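Local coordinates for E3 SUMO-protein ligase SIZ2 (Saccharomyces cerevisiae, PDB 6U75) that acts as a PIAS-family E3 ligase that promotes attachment of SUMO to target proteins, at residues K35-H41 with L110-M116; I149-I155 with F235-S241. One frame throughout, in Å; residues are numbered along the deposited sequence.

Interaction 1. Residues K35-H41 with L110-M116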
loop_
_atom_site.group_PDB
_atom_site.type_symbol
_atom_site.label_atom_id
_atom_site.label_comp_id
_atom_site.label_asym_id
_atom_site.label_seq_id
_atom_site.Cartn_x
_atom_site.Cartn_y
_atom_site.Cartn_z
ATOM N N LYS A 35 17.882 6.513 21.516
ATOM C CA LYS A 35 19.032 5.735 21.087
ATOM C C LYS A 35 18.561 4.415 20.497
ATOM O O LYS A 35 17.493 3.905 20.848
ATOM C CB LYS A 35 19.983 5.469 22.260
ATOM C CG LYS A 35 20.455 6.730 22.968
ATOM C CD LYS A 35 21.165 6.421 24.281
ATOM C CE LYS A 35 22.628 6.061 24.069
ATOM N NZ LYS A 35 23.425 7.226 23.595
ATOM N N VAL A 36 19.364 3.870 19.589
ATOM C CA VAL A 36 19.114 2.566 18.989
ATOM C C VAL A 36 20.256 1.656 19.415
ATOM O O VAL A 36 21.396 1.823 18.963
ATOM C CB VAL A 36 18.999 2.643 17.462
ATOM C CG1 VAL A 36 18.859 1.247 16.869
ATOM C CG2 VAL A 36 17.814 3.515 17.069
ATOM N N SER A 37 19.951 0.695 20.287
ATOM C CA SER A 37 20.957 -0.185 20.866
ATOM C C SER A 37 21.856 -0.802 19.804
ATOM O O SER A 37 21.493 -0.856 18.624
ATOM C CB SER A 37 20.284 -1.295 21.673
ATOM O OG SER A 37 19.549 -2.159 20.823
ATOM N N LYS A 38 23.034 -1.272 20.220
ATOM C CA LYS A 38 23.930 -1.951 19.293
ATOM C C LYS A 38 23.347 -3.281 18.832
ATOM O O LYS A 38 23.627 -3.725 17.713
ATOM C CB LYS A 38 25.294 -2.160 19.950
ATOM C CG LYS A 38 26.442 -2.353 18.972
ATOM C CD LYS A 38 26.745 -3.821 18.735
ATOM C CE LYS A 38 27.914 -3.990 17.776
ATOM N NZ LYS A 38 28.246 -5.422 17.537
ATOM N N SER A 39 22.532 -3.927 19.672
ATOM C CA SER A 39 21.879 -5.163 19.255
ATOM C C SER A 39 20.899 -4.910 18.116
ATOM O O SER A 39 20.822 -5.698 17.167
ATOM C CB SER A 39 21.166 -5.807 20.443
ATOM O OG SER A 39 22.089 -6.449 21.306
ATOM N N ASN A 40 20.144 -3.812 18.185
ATOM C CA ASN A 40 19.231 -3.485 17.095
ATOM C C ASN A 40 19.988 -3.080 15.834
ATOM O O ASN A 40 19.524 -3.352 14.721
ATOM C CB ASN A 40 18.270 -2.382 17.535
ATOM C CG ASN A 40 17.221 -2.884 18.512
ATOM O OD1 ASN A 40 16.708 -3.994 18.373
ATOM N ND2 ASN A 40 16.898 -2.069 19.507
ATOM N N HIS A 41 21.153 -2.448 15.979
ATOM C CA HIS A 41 22.000 -2.197 14.815
ATOM C C HIS A 41 22.457 -3.507 14.183
ATOM O O HIS A 41 22.425 -3.667 12.956
ATOM C CB HIS A 41 23.205 -1.348 15.219
ATOM C CG HIS A 41 22.965 0.126 15.120
ATOM N ND1 HIS A 41 23.337 0.867 14.018
ATOM C CD2 HIS A 41 22.394 0.998 15.984
ATOM C CE1 HIS A 41 23.005 2.131 14.208
ATOM N NE2 HIS A 41 22.432 2.237 15.394
ATOM N N LEU A 110 20.760 7.129 10.468
ATOM C CA LEU A 110 20.972 6.736 11.853
ATOM C C LEU A 110 22.424 6.953 12.263
ATOM O O LEU A 110 23.349 6.802 11.461
ATOM C CB LEU A 110 20.603 5.266 12.058
ATOM C CG LEU A 110 19.338 4.962 12.863
ATOM C CD1 LEU A 110 19.111 3.460 12.920
ATOM C CD2 LEU A 110 19.425 5.541 14.267
ATOM N N LYS A 111 22.614 7.303 13.531
ATOM C CA LYS A 111 23.936 7.460 14.114
ATOM C C LYS A 111 24.343 6.184 14.844
ATOM O O LYS A 111 23.526 5.302 15.117
ATOM C CB LYS A 111 23.964 8.659 15.070
ATOM C CG LYS A 111 23.610 9.989 14.413
ATOM C CD LYS A 111 24.631 10.388 13.351
ATOM C CE LYS A 111 23.958 10.903 12.086
ATOM N NZ LYS A 111 24.874 10.859 10.914
ATOM N N VAL A 112 25.633 6.093 15.157
ATOM C CA VAL A 112 26.179 4.926 15.846
ATOM C C VAL A 112 25.432 4.731 17.160
ATOM O O VAL A 112 24.818 5.678 17.671
ATOM C CB VAL A 112 27.692 5.069 16.080
ATOM C CG1 VAL A 112 28.447 4.937 14.763
ATOM C CG2 VAL A 112 28.015 6.394 16.755
ATOM N N PRO A 113 25.456 3.529 17.743
ATOM C CA PRO A 113 24.623 3.279 18.930
ATOM C C PRO A 113 24.990 4.136 20.128
ATOM O O PRO A 113 24.103 4.498 20.912
ATOM C CB PRO A 113 24.859 1.787 19.219
ATOM C CG PRO A 113 25.457 1.223 17.970
ATOM C CD PRO A 113 26.218 2.337 17.337
ATOM N N THR A 114 26.271 4.467 20.300
ATOM C CA THR A 114 26.697 5.205 21.484
ATOM C C THR A 114 26.203 6.646 21.484
ATOM O O THR A 114 26.172 7.275 22.546
ATOM C CB THR A 114 28.221 5.192 21.595
ATOM O OG1 THR A 114 28.793 5.851 20.457
ATOM C CG2 THR A 114 28.740 3.763 21.665
ATOM N N GLU A 115 25.817 7.179 20.330
ATOM C CA GLU A 115 25.381 8.561 20.215
ATOM C C GLU A 115 23.858 8.645 20.222
ATOM O O GLU A 115 23.149 7.642 20.126
ATOM C CB GLU A 115 25.954 9.198 18.946
ATOM C CG GLU A 115 27.466 9.363 18.980
ATOM C CD GLU A 115 28.016 9.989 17.713
ATOM O OE1 GLU A 115 27.236 10.181 16.758
ATOM O OE2 GLU A 115 29.228 10.288 17.676
ATOM N N MET A 116 23.361 9.873 20.334
ATOM C CA MET A 116 21.939 10.142 20.488
ATOM C C MET A 116 21.319 10.495 19.143
ATOM O O MET A 116 21.932 11.195 18.332
ATOM C CB MET A 116 21.715 11.291 21.475
ATOM C CG MET A 116 20.331 11.314 22.093
ATOM S SD MET A 116 20.134 10.015 23.325
ATOM C CE MET A 116 18.374 10.092 23.622
HETATM O O HOH W 1 21.873 4.765 16.788
#
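Pro113 lies against the imidazole of His41 at the start of helix 38-46. Its CG sits over one ring face, 4.0 Å from the centroid and 26° off the ring normal. This is a CH-pi contact, displaced toward the ring's rim on the CD2 side. The same proline runs alongside Lys38, with the two CG atoms 3.8 Å apart. The far end of Lys38 leads away and forms a salt bridge with Asp42. The proline CB faces the backbone, 3.5 Å from Val36 O. Pro113 is the second residue of a type I turn, Val112 to Glu115, and this turn presents it to the helix end. Ser37 is the N-cap of that helix, and its OG accepts from Asn40 N.

At the edge of the His41 ring, NE2 lies 3.3 Å from Lys111 O. A water is modelled between them, but too close to Lys111 O to be relied on. On the strand side, Val36 and Leu110 meet at about a right angle, CG2 to CD2 at 3.8 Å. Both also touch Asn117 of strand 117-123.

Lys35 crosses Met116 at about a right angle, with its CG beside SD. Bends at chi3 (83°) and chi4 turn its ammonium back onto the turn. Lys35 NZ bonds to Thr114 O at 2.9 Å. It approaches well out of the plane of that carbonyl, so it does not point along a lone pair. The contact joins the helix start to the loop before strand 117-123 within the PINIT domain. The proline-imidazole contact holds the first turn of the helix against this loop, and the exposed lysine adds a polar tie at the surface.

Interaction 2. Residues I149-I155 with F235-S241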
loop_
_atom_site.group_PDB
_atom_site.type_symbol
_atom_site.label_atom_id
_atom_site.label_comp_id
_atom_site.label_asym_id
_atom_site.label_seq_id
_atom_site.Cartn_x
_atom_site.Cartn_y
_atom_site.Cartn_z
ATOM N N ILE A 149 1.202 -13.381 -5.129
ATOM C CA ILE A 149 -0.101 -13.409 -5.793
ATOM C C ILE A 149 -0.145 -14.512 -6.843
ATOM O O ILE A 149 -1.149 -15.223 -6.979
ATOM C CB ILE A 149 -0.416 -12.034 -6.411
ATOM C CG1 ILE A 149 -0.646 -10.996 -5.308
ATOM C CG2 ILE A 149 -1.626 -12.133 -7.336
ATOM C CD1 ILE A 149 -0.750 -9.573 -5.815
ATOM N N LEU A 150 0.939 -14.670 -7.603
ATOM C CA LEU A 150 0.961 -15.667 -8.668
ATOM C C LEU A 150 0.847 -17.077 -8.107
ATOM O O LEU A 150 0.221 -17.949 -8.721
ATOM C CB LEU A 150 2.242 -15.520 -9.489
ATOM C CG LEU A 150 2.353 -14.233 -10.309
ATOM C CD1 LEU A 150 3.732 -14.108 -10.936
ATOM C CD2 LEU A 150 1.275 -14.189 -11.376
ATOM N N LYS A 151 1.446 -17.323 -6.941
ATOM C CA LYS A 151 1.405 -18.650 -6.341
ATOM C C LYS A 151 0.019 -19.024 -5.829
ATOM O O LYS A 151 -0.199 -20.189 -5.481
ATOM C CB LYS A 151 2.429 -18.732 -5.205
ATOM C CG LYS A 151 3.873 -18.811 -5.695
ATOM C CD LYS A 151 4.879 -18.615 -4.569
ATOM C CE LYS A 151 6.295 -18.952 -5.024
ATOM N NZ LYS A 151 6.689 -18.222 -6.263
ATOM N N ARG A 152 -0.914 -18.081 -5.787
ATOM C CA ARG A 152 -2.261 -18.355 -5.320
ATOM C C ARG A 152 -3.085 -19.032 -6.409
ATOM O O ARG A 152 -2.731 -18.989 -7.590
ATOM C CB ARG A 152 -2.943 -17.060 -4.898
ATOM C CG ARG A 152 -2.251 -16.345 -3.763
ATOM C CD ARG A 152 -2.885 -14.997 -3.506
ATOM N NE ARG A 152 -2.211 -14.282 -2.429
ATOM C CZ ARG A 152 -2.528 -13.055 -2.033
ATOM N NH1 ARG A 152 -3.513 -12.395 -2.626
ATOM N NH2 ARG A 152 -1.855 -12.487 -1.041
ATOM N N PRO A 153 -4.197 -19.667 -6.038
ATOM C CA PRO A 153 -5.106 -20.204 -7.059
ATOM C C PRO A 153 -5.814 -19.074 -7.791
ATOM O O PRO A 153 -6.314 -18.131 -7.173
ATOM C CB PRO A 153 -6.085 -21.060 -6.249
ATOM C CG PRO A 153 -6.059 -20.470 -4.883
ATOM C CD PRO A 153 -4.654 -19.985 -4.673
ATOM N N LYS A 154 -5.849 -19.173 -9.115
ATOM C CA LYS A 154 -6.453 -18.137 -9.933
ATOM C C LYS A 154 -7.976 -18.254 -9.907
ATOM O O LYS A 154 -8.547 -19.221 -9.397
ATOM C CB LYS A 154 -5.936 -18.227 -11.368
ATOM C CG LYS A 154 -4.426 -18.397 -11.467
ATOM C CD LYS A 154 -3.946 -18.389 -12.909
ATOM C CE LYS A 154 -2.451 -18.667 -12.997
ATOM N NZ LYS A 154 -1.646 -17.718 -12.175
ATOM N N ILE A 155 -8.636 -17.242 -10.462
ATOM C CA ILE A 155 -10.087 -17.263 -10.628
ATOM C C ILE A 155 -10.392 -18.076 -11.882
ATOM O O ILE A 155 -10.070 -17.661 -12.998
ATOM C CB ILE A 155 -10.662 -15.846 -10.725
ATOM C CG1 ILE A 155 -10.519 -15.128 -9.381
ATOM C CG2 ILE A 155 -12.122 -15.893 -11.160
ATOM C CD1 ILE A 155 -10.751 -13.634 -9.454
ATOM N N PHE A 235 -4.918 -6.946 0.189
ATOM C CA PHE A 235 -3.876 -7.639 -0.562
ATOM C C PHE A 235 -4.206 -9.114 -0.755
ATOM O O PHE A 235 -3.999 -9.666 -1.842
ATOM C CB PHE A 235 -2.534 -7.482 0.151
ATOM C CG PHE A 235 -1.420 -8.264 -0.479
ATOM C CD1 PHE A 235 -0.939 -7.924 -1.730
ATOM C CD2 PHE A 235 -0.852 -9.339 0.182
ATOM C CE1 PHE A 235 0.083 -8.642 -2.312
ATOM C CE2 PHE A 235 0.171 -10.060 -0.396
ATOM C CZ PHE A 235 0.640 -9.711 -1.645
ATOM N N ASP A 236 -4.722 -9.771 0.284
ATOM C CA ASP A 236 -4.974 -11.205 0.212
ATOM C C ASP A 236 -6.164 -11.559 -0.670
ATOM O O ASP A 236 -6.386 -12.747 -0.928
ATOM C CB ASP A 236 -5.188 -11.765 1.619
ATOM C CG ASP A 236 -3.945 -11.658 2.482
ATOM O OD1 ASP A 236 -2.829 -11.789 1.936
ATOM O OD2 ASP A 236 -4.083 -11.439 3.703
ATOM N N GLN A 237 -6.930 -10.575 -1.139
ATOM C CA GLN A 237 -8.030 -10.840 -2.058
ATOM C C GLN A 237 -7.596 -10.844 -3.516
ATOM O O GLN A 237 -8.346 -11.333 -4.368
ATOM C CB GLN A 237 -9.140 -9.799 -1.872
ATOM C CG GLN A 237 -9.784 -9.816 -0.497
ATOM C CD GLN A 237 -10.835 -8.736 -0.336
ATOM O OE1 GLN A 237 -11.306 -8.159 -1.316
ATOM N NE2 GLN A 237 -11.204 -8.452 0.908
ATOM N N LEU A 238 -6.413 -10.316 -3.821
ATOM C CA LEU A 238 -5.955 -10.236 -5.202
ATOM C C LEU A 238 -5.677 -11.629 -5.751
ATOM O O LEU A 238 -4.974 -12.426 -5.124
ATOM C CB LEU A 238 -4.696 -9.377 -5.292
ATOM C CG LEU A 238 -4.832 -7.931 -4.812
ATOM C CD1 LEU A 238 -3.480 -7.237 -4.810
ATOM C CD2 LEU A 238 -5.820 -7.171 -5.678
ATOM N N LYS A 239 -6.231 -11.919 -6.927
ATOM C CA LYS A 239 -5.978 -13.180 -7.607
ATOM C C LYS A 239 -6.008 -12.942 -9.110
ATOM O O LYS A 239 -6.656 -12.009 -9.592
ATOM C CB LYS A 239 -7.003 -14.251 -7.208
ATOM C CG LYS A 239 -7.074 -14.491 -5.706
ATOM C CD LYS A 239 -7.818 -15.770 -5.349
ATOM C CE LYS A 239 -9.271 -15.728 -5.789
ATOM N NZ LYS A 239 -10.180 -16.278 -4.743
ATOM N N ILE A 240 -5.291 -13.789 -9.842
ATOM C CA ILE A 240 -5.223 -13.677 -11.294
ATOM C C ILE A 240 -6.514 -14.207 -11.901
ATOM O O ILE A 240 -7.112 -15.166 -11.396
ATOM C CB ILE A 240 -4.002 -14.439 -11.840
ATOM C CG1 ILE A 240 -2.699 -13.839 -11.301
ATOM C CG2 ILE A 240 -4.008 -14.427 -13.363
ATOM C CD1 ILE A 240 -2.414 -12.428 -11.783
ATOM N N SER A 241 -6.947 -13.582 -12.994
ATOM C CA SER A 241 -8.128 -14.018 -13.732
ATOM C C SER A 241 -7.679 -14.923 -14.873
ATOM O O SER A 241 -7.018 -14.469 -15.812
ATOM C CB SER A 241 -8.909 -12.819 -14.263
ATOM O OG SER A 241 -9.866 -13.230 -15.225
HETATM O O HOH W 2 -3.547 -15.852 -8.471
#
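Phe235 meets the guanidinium of Arg152 over the face of the Phe235 ring. Arg152 CZ lies 4.7 Å from the centroid of the Phe235 ring, a cation-pi contact. The two planes are 67° apart, so the groups are not stacked flat. CE1 of the same ring packs on Ile149 CD1 at 3.7 Å. Phe235 O accepts from Arg152 NH1 at 2.9 Å, nearly straight at 173° and in the guanidinium plane. It also accepts from Leu238 N. Asp236 OD1 forms a salt bridge to Arg152 NH2 at 3.2 Å.

Leu238 O takes a second bond from Arg152 NH1, on a lone pair in its carbonyl plane. The arginine side chain runs out straight, chi3 -179°, and so brings its guanidinium to the 3-10 segment. With an alanine here the guanidinium is gone, which would probably leave Asp236 without this charged mate and Leu238 O without its NH1 donor. Leu238 CD1 also touches Ile149 CD1, and its side chain lies about 9 Å from the zinc ion.

Lys239 lays its CD against Pro153 O and its CE on Ile155 CG1, while NZ reaches a salt bridge with Asp201. Ile240 lies side by side with Lys154 and touches Leu150 CD2 through CG1, 4.0 Å away. A water joins Ile240 N to Ile149 O. Ile240 O accepts from Ile155 N at 2.7 Å, and Ser241 forms a single beta bridge with Ile155. One arginine thus meets two backbone carbonyls, a carboxylate and an aromatic face across residues 235-238, fastening the end of helix 142-150 to the SP-RING zinc-finger region.

From the N terminus, the chain runs through strand 28-34 into the start of helix 38-46. Interaction 1 closes a loop there when residues 110-116 return, 69 residues later. It ties the start of that helix, which follows edge strand 28-34, to the loop that leads into 117-123, the strand paired with 28-34. The chain then passes along strand 130-139 and opens interaction 2 near the end of helix 142-150. This loop closes 80 residues later at 235-241, past the zinc-binding residues. The two loops follow one another in series and neither nest nor cross. The centres of interaction 1 and interaction 2 are about 41 Å apart. The nearest atoms of interaction 1 and interaction 2 are about 25 Å apart.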